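Local coordinates for protein sialyltransferase 0160 (Photobacterium damselae, PDB 4R84) that probably transfers sialic acid from CMP-sialic acid to acceptor sugars, as a bacterial glycosyltransferase of the GT-B structural group, at residues L356-F361 with D399-F404; F342-L347 with T439-D444; T362-W367 with A447-S452. All blocks are in the same frame, centred on the assembly; numbering follows the deposited sequence.

Interaction 1 of 3, residues L356-F361 with D399-F404. With CA (calcium ion), chain F.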
loop_
_atom_site.group_PDB
_atom_site.type_symbol
_atom_site.label_atom_id
_atom_site.label_comp_id
_atom_site.label_asym_id
_atom_site.label_seq_id
_atom_site.Cartn_x
_atom_site.Cartn_y
_atom_site.Cartn_z
ATOM N N LEU A 356 -14.546 -30.075 6.571
ATOM C CA LEU A 356 -15.340 -29.007 7.179
ATOM C C LEU A 356 -14.913 -27.618 6.714
ATOM O O LEU A 356 -13.756 -27.406 6.385
ATOM C CB LEU A 356 -15.259 -29.051 8.705
ATOM C CG LEU A 356 -15.981 -30.203 9.406
ATOM C CD1 LEU A 356 -15.863 -30.028 10.924
ATOM C CD2 LEU A 356 -17.429 -30.229 8.962
ATOM N N PRO A 357 -15.861 -26.666 6.693
ATOM C CA PRO A 357 -15.496 -25.272 6.441
ATOM C C PRO A 357 -14.597 -24.769 7.553
ATOM O O PRO A 357 -14.545 -25.350 8.643
ATOM C CB PRO A 357 -16.839 -24.539 6.435
ATOM C CG PRO A 357 -17.763 -25.432 7.234
ATOM C CD PRO A 357 -17.309 -26.830 6.945
ATOM N N ASN A 358 -13.889 -23.684 7.275
ATOM C CA ASN A 358 -12.810 -23.234 8.139
ATOM C C ASN A 358 -13.119 -21.952 8.913
ATOM O O ASN A 358 -13.639 -20.983 8.363
ATOM C CB ASN A 358 -11.553 -23.079 7.271
ATOM C CG ASN A 358 -11.249 -24.360 6.495
ATOM O OD1 ASN A 358 -11.112 -25.423 7.098
ATOM N ND2 ASN A 358 -11.215 -24.276 5.161
ATOM N N PHE A 359 -12.798 -21.981 10.207
ATOM C CA PHE A 359 -13.033 -20.875 11.124
ATOM C C PHE A 359 -11.728 -20.408 11.706
ATOM O O PHE A 359 -10.987 -21.214 12.252
ATOM C CB PHE A 359 -13.999 -21.317 12.247
ATOM C CG PHE A 359 -13.918 -20.505 13.533
ATOM C CD1 PHE A 359 -14.139 -19.131 13.546
ATOM C CD2 PHE A 359 -13.678 -21.144 14.747
ATOM C CE1 PHE A 359 -14.095 -18.401 14.742
ATOM C CE2 PHE A 359 -13.634 -20.422 15.955
ATOM C CZ PHE A 359 -13.836 -19.047 15.950
ATOM N N ILE A 360 -11.432 -19.117 11.567
ATOM C CA ILE A 360 -10.300 -18.539 12.268
ATOM C C ILE A 360 -10.756 -17.719 13.454
ATOM O O ILE A 360 -11.532 -16.771 13.304
ATOM C CB ILE A 360 -9.456 -17.621 11.362
ATOM C CG1 ILE A 360 -8.807 -18.418 10.247
ATOM C CG2 ILE A 360 -8.397 -16.921 12.201
ATOM C CD1 ILE A 360 -8.015 -17.526 9.278
ATOM N N PHE A 361 -10.247 -18.068 14.631
ATOM C CA PHE A 361 -10.415 -17.230 15.805
ATOM C C PHE A 361 -9.266 -16.228 15.880
ATOM O O PHE A 361 -8.101 -16.624 15.861
ATOM C CB PHE A 361 -10.454 -18.071 17.088
ATOM C CG PHE A 361 -10.491 -17.246 18.347
ATOM C CD1 PHE A 361 -11.685 -16.727 18.805
ATOM C CD2 PHE A 361 -9.334 -16.989 19.071
ATOM C CE1 PHE A 361 -11.730 -15.964 19.967
ATOM C CE2 PHE A 361 -9.373 -16.218 20.233
ATOM C CZ PHE A 361 -10.576 -15.709 20.674
ATOM N N ASP A 399 -20.718 -26.706 12.146
ATOM C CA ASP A 399 -19.421 -27.260 12.530
ATOM C C ASP A 399 -18.316 -26.736 11.632
ATOM O O ASP A 399 -18.426 -26.822 10.413
ATOM C CB ASP A 399 -19.454 -28.790 12.494
ATOM C CG ASP A 399 -20.465 -29.367 13.462
ATOM O OD1 ASP A 399 -20.587 -28.818 14.582
ATOM O OD2 ASP A 399 -21.147 -30.351 13.096
ATOM N N TYR A 400 -17.257 -26.198 12.242
ATOM C CA TYR A 400 -16.084 -25.732 11.501
ATOM C C TYR A 400 -14.807 -26.416 11.985
ATOM O O TYR A 400 -14.700 -26.808 13.152
ATOM C CB TYR A 400 -15.898 -24.226 11.682
ATOM C CG TYR A 400 -16.930 -23.336 11.040
ATOM C CD1 TYR A 400 -18.102 -23.015 11.722
ATOM C CD2 TYR A 400 -16.714 -22.762 9.793
ATOM C CE1 TYR A 400 -19.049 -22.171 11.166
ATOM C CE2 TYR A 400 -17.664 -21.924 9.216
ATOM C CZ TYR A 400 -18.822 -21.626 9.913
ATOM O OH TYR A 400 -19.766 -20.788 9.359
ATOM N N ASP A 401 -13.825 -26.528 11.098
ATOM C CA ASP A 401 -12.458 -26.792 11.523
ATOM C C ASP A 401 -11.878 -25.539 12.174
ATOM O O ASP A 401 -12.040 -24.430 11.645
ATOM C CB ASP A 401 -11.584 -27.210 10.342
ATOM C CG ASP A 401 -12.017 -28.515 9.732
ATOM O OD1 ASP A 401 -12.442 -29.421 10.495
ATOM O OD2 ASP A 401 -11.906 -28.647 8.494
ATOM N N LEU A 402 -11.202 -25.713 13.309
ATOM C CA LEU A 402 -10.672 -24.587 14.077
ATOM C C LEU A 402 -9.244 -24.223 13.695
ATOM O O LEU A 402 -8.362 -25.078 13.587
ATOM C CB LEU A 402 -10.737 -24.838 15.592
ATOM C CG LEU A 402 -12.082 -24.801 16.344
ATOM C CD1 LEU A 402 -13.218 -25.534 15.656
ATOM C CD2 LEU A 402 -11.878 -25.317 17.762
ATOM N N PHE A 403 -9.063 -22.929 13.472
ATOM C CA PHE A 403 -7.773 -22.310 13.205
ATOM C C PHE A 403 -7.604 -21.142 14.167
ATOM O O PHE A 403 -8.581 -20.481 14.535
ATOM C CB PHE A 403 -7.683 -21.817 11.762
ATOM C CG PHE A 403 -7.629 -22.920 10.744
ATOM C CD1 PHE A 403 -8.780 -23.608 10.368
ATOM C CD2 PHE A 403 -6.425 -23.254 10.143
ATOM C CE1 PHE A 403 -8.722 -24.625 9.423
ATOM C CE2 PHE A 403 -6.363 -24.269 9.201
ATOM C CZ PHE A 403 -7.507 -24.956 8.846
ATOM N N PHE A 404 -6.367 -20.885 14.564
ATOM C CA PHE A 404 -6.076 -19.823 15.510
ATOM C C PHE A 404 -5.129 -18.819 14.902
ATOM O O PHE A 404 -4.046 -19.184 14.447
ATOM C CB PHE A 404 -5.462 -20.411 16.791
ATOM C CG PHE A 404 -5.053 -19.378 17.810
ATOM C CD1 PHE A 404 -5.971 -18.458 18.289
ATOM C CD2 PHE A 404 -3.769 -19.381 18.350
ATOM C CE1 PHE A 404 -5.609 -17.520 19.248
ATOM C CE2 PHE A 404 -3.396 -18.451 19.315
ATOM C CZ PHE A 404 -4.315 -17.511 19.770
HETATM CA CA CA F . -11.424 -27.724 6.333
HETATM O O HOH W 1 -12.242 -27.110 4.240
HETATM O O HOH W 2 -9.199 -28.308 7.551
#

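Interaction 2 of 3, residues F342-L347 with T439-D444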
loop_
_atom_site.group_PDB
_atom_site.type_symbol
_atom_site.label_atom_id
_atom_site.label_comp_id
_atom_site.label_asym_id
_atom_site.label_seq_id
_atom_site.Cartn_x
_atom_site.Cartn_y
_atom_site.Cartn_z
ATOM N N PHE A 342 4.667 -15.643 4.962
ATOM C CA PHE A 342 3.423 -16.410 4.934
ATOM C C PHE A 342 3.531 -17.634 4.036
ATOM O O PHE A 342 3.763 -17.510 2.844
ATOM C CB PHE A 342 2.267 -15.520 4.473
ATOM C CG PHE A 342 0.940 -16.250 4.320
ATOM C CD1 PHE A 342 0.542 -17.234 5.231
ATOM C CD2 PHE A 342 0.077 -15.923 3.278
ATOM C CE1 PHE A 342 -0.681 -17.887 5.087
ATOM C CE2 PHE A 342 -1.157 -16.567 3.136
ATOM C CZ PHE A 342 -1.534 -17.549 4.047
ATOM N N ASP A 343 3.383 -18.820 4.617
ATOM C CA ASP A 343 3.374 -20.041 3.819
ATOM C C ASP A 343 1.946 -20.330 3.375
ATOM O O ASP A 343 1.221 -21.108 4.019
ATOM C CB ASP A 343 3.960 -21.214 4.610
ATOM C CG ASP A 343 4.285 -22.435 3.725
ATOM O OD1 ASP A 343 3.747 -22.566 2.598
ATOM O OD2 ASP A 343 5.080 -23.286 4.180
ATOM N N LYS A 344 1.547 -19.702 2.273
ATOM C CA LYS A 344 0.190 -19.816 1.758
ATOM C C LYS A 344 -0.143 -21.243 1.356
ATOM O O LYS A 344 -1.234 -21.743 1.641
ATOM C CB LYS A 344 -0.010 -18.872 0.568
ATOM C CG LYS A 344 -1.337 -19.069 -0.146
ATOM C CD LYS A 344 -1.556 -18.027 -1.240
ATOM C CE LYS A 344 -2.816 -18.352 -2.024
ATOM N NZ LYS A 344 -3.099 -17.403 -3.121
ATOM N N GLU A 345 0.806 -21.904 0.699
ATOM C CA GLU A 345 0.619 -23.275 0.256
ATOM C C GLU A 345 0.291 -24.189 1.423
ATOM O O GLU A 345 -0.574 -25.047 1.313
ATOM C CB GLU A 345 1.883 -23.764 -0.457
ATOM C CG GLU A 345 1.861 -25.216 -0.880
ATOM C CD GLU A 345 3.032 -25.561 -1.777
ATOM O OE1 GLU A 345 3.600 -24.631 -2.388
ATOM O OE2 GLU A 345 3.396 -26.754 -1.855
ATOM N N GLN A 346 0.968 -23.987 2.548
ATOM C CA GLN A 346 0.703 -24.775 3.748
ATOM C C GLN A 346 -0.694 -24.501 4.303
ATOM O O GLN A 346 -1.397 -25.429 4.678
ATOM C CB GLN A 346 1.757 -24.508 4.824
ATOM C CG GLN A 346 1.569 -25.344 6.070
ATOM C CD GLN A 346 2.617 -25.053 7.120
ATOM O OE1 GLN A 346 3.022 -23.908 7.308
ATOM N NE2 GLN A 346 3.090 -26.095 7.782
ATOM N N LEU A 347 -1.105 -23.238 4.355
ATOM C CA LEU A 347 -2.437 -22.941 4.880
ATOM C C LEU A 347 -3.511 -23.509 3.958
ATOM O O LEU A 347 -4.537 -24.009 4.430
ATOM C CB LEU A 347 -2.642 -21.433 5.070
ATOM C CG LEU A 347 -3.971 -21.058 5.743
ATOM C CD1 LEU A 347 -4.117 -21.779 7.095
ATOM C CD2 LEU A 347 -4.115 -19.554 5.929
ATOM N N THR A 439 -4.080 -11.999 -0.026
ATOM C CA THR A 439 -3.656 -13.160 -0.799
ATOM C C THR A 439 -4.808 -14.118 -1.070
ATOM O O THR A 439 -4.588 -15.264 -1.498
ATOM C CB THR A 439 -2.523 -13.923 -0.079
ATOM O OG1 THR A 439 -2.979 -14.333 1.223
ATOM C CG2 THR A 439 -1.284 -13.041 0.078
ATOM N N ASP A 440 -6.024 -13.624 -0.837
ATOM C CA ASP A 440 -7.263 -14.370 -1.065
ATOM C C ASP A 440 -7.282 -15.645 -0.243
ATOM O O ASP A 440 -7.718 -16.693 -0.715
ATOM C CB ASP A 440 -7.442 -14.686 -2.555
ATOM C CG ASP A 440 -8.881 -15.011 -2.914
ATOM O OD1 ASP A 440 -9.785 -14.694 -2.109
ATOM O OD2 ASP A 440 -9.110 -15.575 -4.004
ATOM N N MET A 441 -6.824 -15.551 1.003
ATOM C CA MET A 441 -6.739 -16.728 1.868
ATOM C C MET A 441 -7.618 -16.598 3.113
ATOM O O MET A 441 -7.370 -17.241 4.138
ATOM C CB MET A 441 -5.291 -16.991 2.284
ATOM C CG MET A 441 -4.426 -17.612 1.171
ATOM S SD MET A 441 -5.062 -19.242 0.686
ATOM C CE MET A 441 -4.692 -20.171 2.172
ATOM N N LEU A 442 -8.652 -15.773 3.030
ATOM C CA LEU A 442 -9.612 -15.721 4.129
ATOM C C LEU A 442 -10.348 -17.047 4.233
ATOM O O LEU A 442 -10.590 -17.713 3.220
ATOM C CB LEU A 442 -10.601 -14.575 3.944
ATOM C CG LEU A 442 -9.995 -13.194 4.199
ATOM C CD1 LEU A 442 -10.975 -12.131 3.791
ATOM C CD2 LEU A 442 -9.596 -13.022 5.665
ATOM N N PRO A 443 -10.721 -17.428 5.459
ATOM C CA PRO A 443 -11.442 -18.686 5.661
ATOM C C PRO A 443 -12.925 -18.514 5.395
ATOM O O PRO A 443 -13.334 -17.490 4.849
ATOM C CB PRO A 443 -11.188 -18.982 7.133
ATOM C CG PRO A 443 -11.231 -17.612 7.756
ATOM C CD PRO A 443 -10.471 -16.740 6.742
ATOM N N ASP A 444 -13.718 -19.509 5.776
ATOM C CA ASP A 444 -15.157 -19.413 5.618
ATOM C C ASP A 444 -15.774 -18.463 6.636
ATOM O O ASP A 444 -16.729 -17.751 6.333
ATOM C CB ASP A 444 -15.785 -20.798 5.709
ATOM C CG ASP A 444 -15.336 -21.695 4.585
ATOM O OD1 ASP A 444 -15.851 -21.509 3.470
ATOM O OD2 ASP A 444 -14.468 -22.569 4.802
#

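Interaction 3 of 3, residues T362-W367 with A447-S452. With CSF (cytidine-5'-monophosphate-3-fluoro-N-acetyl-neuraminic acid), chain E.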
loop_
_atom_site.group_PDB
_atom_site.type_symbol
_atom_site.label_atom_id
_atom_site.label_comp_id
_atom_site.label_asym_id
_atom_site.label_seq_id
_atom_site.Cartn_x
_atom_site.Cartn_y
_atom_site.Cartn_z
ATOM N N THR A 362 -9.600 -14.947 16.015
ATOM C CA THR A 362 -8.553 -13.933 16.129
ATOM C C THR A 362 -8.295 -13.590 17.595
ATOM O O THR A 362 -9.159 -13.026 18.279
ATOM C CB THR A 362 -8.927 -12.653 15.368
ATOM O OG1 THR A 362 -10.136 -12.118 15.899
ATOM C CG2 THR A 362 -9.144 -12.951 13.886
ATOM N N GLY A 363 -7.104 -13.916 18.081
ATOM C CA GLY A 363 -6.776 -13.663 19.478
ATOM C C GLY A 363 -6.367 -12.225 19.761
ATOM O O GLY A 363 -6.169 -11.434 18.846
ATOM N N THR A 364 -6.260 -11.876 21.040
ATOM C CA THR A 364 -5.694 -10.584 21.418
ATOM C C THR A 364 -4.683 -10.769 22.535
ATOM O O THR A 364 -4.357 -11.894 22.904
ATOM C CB THR A 364 -6.777 -9.592 21.866
ATOM O OG1 THR A 364 -6.209 -8.274 21.953
ATOM C CG2 THR A 364 -7.357 -10.019 23.218
ATOM N N THR A 365 -4.172 -9.663 23.064
ATOM C CA THR A 365 -3.240 -9.742 24.175
ATOM C C THR A 365 -3.987 -9.629 25.499
ATOM O O THR A 365 -4.905 -10.395 25.760
ATOM C CB THR A 365 -2.147 -8.649 24.083
ATOM O OG1 THR A 365 -2.766 -7.364 23.950
ATOM C CG2 THR A 365 -1.276 -8.893 22.876
ATOM N N THR A 366 -3.586 -8.689 26.338
ATOM C CA THR A 366 -4.275 -8.448 27.603
ATOM C C THR A 366 -5.083 -7.166 27.456
ATOM O O THR A 366 -4.858 -6.390 26.523
ATOM C CB THR A 366 -3.281 -8.329 28.769
ATOM O OG1 THR A 366 -2.348 -7.281 28.484
ATOM C CG2 THR A 366 -2.509 -9.618 28.942
ATOM N N TRP A 367 -6.046 -6.951 28.347
ATOM C CA TRP A 367 -6.796 -5.706 28.338
ATOM C C TRP A 367 -6.989 -5.206 29.774
ATOM O O TRP A 367 -6.278 -5.635 30.685
ATOM C CB TRP A 367 -8.137 -5.883 27.590
ATOM C CG TRP A 367 -9.021 -6.997 28.091
ATOM C CD1 TRP A 367 -9.995 -6.893 29.045
ATOM C CD2 TRP A 367 -9.048 -8.366 27.644
ATOM N NE1 TRP A 367 -10.612 -8.099 29.226
ATOM C CE2 TRP A 367 -10.054 -9.022 28.381
ATOM C CE3 TRP A 367 -8.325 -9.094 26.694
ATOM C CZ2 TRP A 367 -10.349 -10.382 28.212
ATOM C CZ3 TRP A 367 -8.622 -10.453 26.524
ATOM C CH2 TRP A 367 -9.628 -11.076 27.281
ATOM N N ALA A 447 -13.991 -14.965 13.572
ATOM C CA ALA A 447 -14.589 -14.377 14.760
ATOM C C ALA A 447 -13.547 -14.246 15.843
ATOM O O ALA A 447 -12.505 -14.894 15.791
ATOM C CB ALA A 447 -15.763 -15.228 15.265
ATOM N N GLY A 448 -13.837 -13.419 16.837
ATOM C CA GLY A 448 -12.909 -13.261 17.935
ATOM C C GLY A 448 -12.842 -11.852 18.460
ATOM O O GLY A 448 -13.798 -11.096 18.373
ATOM N N ILE A 449 -11.690 -11.484 19.001
ATOM C CA ILE A 449 -11.577 -10.210 19.677
ATOM C C ILE A 449 -11.431 -9.089 18.662
ATOM O O ILE A 449 -10.701 -9.242 17.683
ATOM C CB ILE A 449 -10.371 -10.204 20.646
ATOM C CG1 ILE A 449 -10.360 -11.470 21.515
ATOM C CG2 ILE A 449 -10.356 -8.927 21.476
ATOM C CD1 ILE A 449 -11.640 -11.724 22.338
ATOM N N ALA A 450 -12.129 -7.977 18.896
ATOM C CA ALA A 450 -12.077 -6.811 18.013
ATOM C C ALA A 450 -10.660 -6.407 17.681
ATOM O O ALA A 450 -9.766 -6.492 18.515
ATOM C CB ALA A 450 -12.801 -5.642 18.627
ATOM N N SER A 451 -10.483 -5.990 16.437
ATOM C CA SER A 451 -9.206 -5.520 15.929
ATOM C C SER A 451 -9.480 -4.818 14.607
ATOM O O SER A 451 -10.511 -5.057 13.968
ATOM C CB SER A 451 -8.225 -6.668 15.732
ATOM O OG SER A 451 -7.142 -6.256 14.913
ATOM N N SER A 452 -8.552 -3.945 14.217
ATOM C CA SER A 452 -8.607 -3.245 12.945
ATOM C C SER A 452 -8.710 -4.227 11.773
ATOM O O SER A 452 -9.199 -3.883 10.699
ATOM C CB SER A 452 -7.367 -2.339 12.806
ATOM O OG SER A 452 -7.409 -1.635 11.594
HETATM C C5A CSF E . -5.668 -0.739 19.953
HETATM C C4A CSF E . -4.545 -0.438 18.969
HETATM C C2A CSF E . -3.938 -2.895 19.006
HETATM O O6A CSF E . -5.056 -3.070 19.896
HETATM C C6A CSF E . -6.140 -2.167 19.710
HETATM C C3A CSF E . -3.406 -1.455 19.111
HETATM O O4A CSF E . -4.062 0.889 19.212
HETATM N N5A CSF E . -6.763 0.180 19.734
HETATM C C7A CSF E . -7.211 -2.531 20.719
HETATM C C8A CSF E . -7.699 -3.948 20.477
HETATM C C9A CSF E . -8.913 -4.245 21.348
HETATM O O9A CSF E . -9.346 -5.571 21.046
HETATM O O8A CSF E . -8.088 -4.052 19.108
HETATM O O7A CSF E . -6.661 -2.462 22.037
HETATM C C1A CSF E . -2.847 -3.869 19.403
HETATM O OBA CSF E . -1.831 -3.951 18.685
HETATM O OAA CSF E . -2.977 -4.558 20.442
HETATM O O1A CSF E . -4.263 -3.124 17.634
HETATM O O2A CSF E . -5.981 -3.699 15.924
HETATM N N1 CSF E . -3.203 -8.753 14.534
HETATM C C2 CSF E . -3.141 -10.030 13.955
HETATM N N3 CSF E . -3.823 -11.055 14.513
HETATM C C4 CSF E . -4.566 -10.833 15.619
HETATM C C5 CSF E . -4.625 -9.571 16.209
HETATM C C6 CSF E . -3.912 -8.520 15.641
HETATM C "C3'" CSF E . -3.672 -5.816 13.281
HETATM C "C2'" CSF E . -3.082 -7.079 12.709
HETATM C "C1'" CSF E . -2.401 -7.684 13.915
HETATM O "O4'" CSF E . -2.179 -6.628 14.853
HETATM C "C4'" CSF E . -2.604 -5.399 14.266
HETATM P PA CSF E . -5.115 -4.337 16.982
HETATM O "O5'" CSF E . -4.069 -5.177 16.132
HETATM C "C5'" CSF E . -3.115 -4.474 15.349
HETATM O "O3'" CSF E . -3.936 -4.855 12.267
HETATM O "O2'" CSF E . -2.050 -6.764 11.765
HETATM N N4 CSF E . -5.252 -11.859 16.180
HETATM O O2 CSF E . -2.443 -10.203 12.921
HETATM O O3A CSF E . -5.704 -5.263 18.011
HETATM C C10 CSF E . -7.315 0.904 20.711
HETATM O O10 CSF E . -6.878 0.915 21.853
HETATM C C11 CSF E . -8.533 1.694 20.317
HETATM F F3A CSF E . -2.787 -1.310 20.330
HETATM O O HOH W 3 -7.889 -9.393 17.863
#

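Interaction 1 of 3, residues L356-F361 with D399-F404
Asp-401 and Asn-358 face each other across two parallel strands and share a calcium ion. From CB, which lies 3.7 Å from Asn-358 OD1, the Asp-401 side chain runs to CG beside the CB of Leu-356. CG stands anti to the carbonyl carbon (chi1 -64°), which brings the carboxylate over Leu-356, just before the partner strand. There the two oxygens part: OD1 lies against the leucine, 3.5 Å from Leu-356 CD1, and is also hydrogen-bonded to a residue beside the segments, while OD2 binds the calcium at 2.4 Å. Leu-356 O and Asn-358 OD1 bind the same ion, so that it joins the N-terminal ends of both strands; the carbonyls of Tyr-351 and Ser-354 and waters 1 and 2 complete the site, and water 1 accepts from Asn-358 ND2. Behind it, four backbone bonds zip the strands together, among them Asp-401 N to Pro-357 O at 2.8 Å. Phe-403 CE1 approaches Asn-358 OD1 to 3.4 Å, its ring almost perpendicular to the amide (85°). Further along, Phe-361 and Phe-404 lie side by side, edges meeting. Strands 358-362 and 401-405 form a beta-alpha-beta unit with helix 373-388, which covers Phe-361 and Leu-402; strands 445-447 and 425-427 flank the pair.

Interaction 2 of 3, residues F342-L347 with T439-D444
The ring of Phe-342 turns its edge to Met-441 and Thr-439: CE2 lies 4.0 Å from Met-441 CG, which sits in the ring plane, and 3.5 Å from Thr-439 OG1. Over one face of the ring, toward the rim, stands the CA of Lys-344. The lysine extends from there across the bent Met-441 chain, its CG 3.7 Å from Met-441 CG and its CE 3.6 Å from Met-441 SD. At its end, NZ gives a 3.1 Å hydrogen bond to Thr-439 O, approaching in the carbonyl plane, so the ammonium group meets the chain just where it leaves helix 434-438. This contact lies at the start of helix 344-353, where Asp-343 is the N-cap and its OD1 takes the Gln-346 N-H from above the carboxylate plane. One turn in, Leu-347 and Met-441 run antiparallel alongside each other, with Leu-347 CG 3.7 Å from Met-441 CE. Bends at chi2 (-62°) and chi3 (-69°) of Met-441 fold that methyl back toward the leucine. The hydroxyl of Thr-439 is held by Val-435 O in the preceding helix, and Met-441 O is bonded to Tyr-351 OH, further along helix 344-353.

Interaction 3 of 3, residues T362-W367 with A447-S452
Backbone hydrogen bonds at Thr-362 hold the two segments together. Its N-H reaches Ala-447 O at 2.9 Å and its carbonyl receives Ile-449 N at 3.1 Å, a parallel bridge that brackets Gly-448. At that glycine the chain turns a corner, with Gly-448 CA packed 3.6 Å from Thr-362 OG1. The hydroxyl of Thr-362 is bonded to Tyr-454 OH. Water 3 adds a second link, donating to both Gly-363 O and Ile-449 O.

Carbon-to-carbon packing is mainly between Thr-364 and Ile-449, which cross at about a right angle, with Thr-364 CG2 3.6 Å from Ile-449 CG2. A chi1 of -168° in Thr-364 puts OG1 opposite the backbone N and leaves the methyl to meet the isoleucine.

Hydrogen bonds to the CMP-3-fluoro-sialic acid come from both segments. Gly-363 O accepts from the cytosine amino group N4 at 2.9 Å. Ala-450 O receives two sugar hydroxyls, O9A and O8A, the former at 2.7 Å. Ser-451 OG and Ser-452 N converge on the phosphate oxygen O2A, the latter at 3.1 Å. The donor is thus held at base, phosphate and sugar, largely by backbone atoms of the loops that follow parallel strands 358-362 and 445-447, in keeping with a Rossmann-like domain of the GT-B fold. Helix 373-388 packs on Ile-449 through Gln-380, and Gly-448 and Ala-450 are backbone hydrogen-bonded to Val-466 of strand 462-468.

Overall arrangement
Reading from the N terminus, 342-347 comes first and leads through helix 344-353 into 356-361, which runs straight on into 362-367. After helix 373-388 the chain reaches 399-404, where interaction 1 closes the shortest loop. Segment 439-444 then closes interaction 2 around it, so interaction 1 is nested inside. Last comes 447-452, which closes interaction 3 and crosses both others. Asp-444 OD2 probably accepts from Asn-358 N, joining interactions 1 and 2, while Ile-360 O probably accepts from Ala-447 N, joining 1 and 3. Together the contacts tie helix 344-353 and the calcium site to one end of the four-stranded parallel sheet and the donor pocket to its other end.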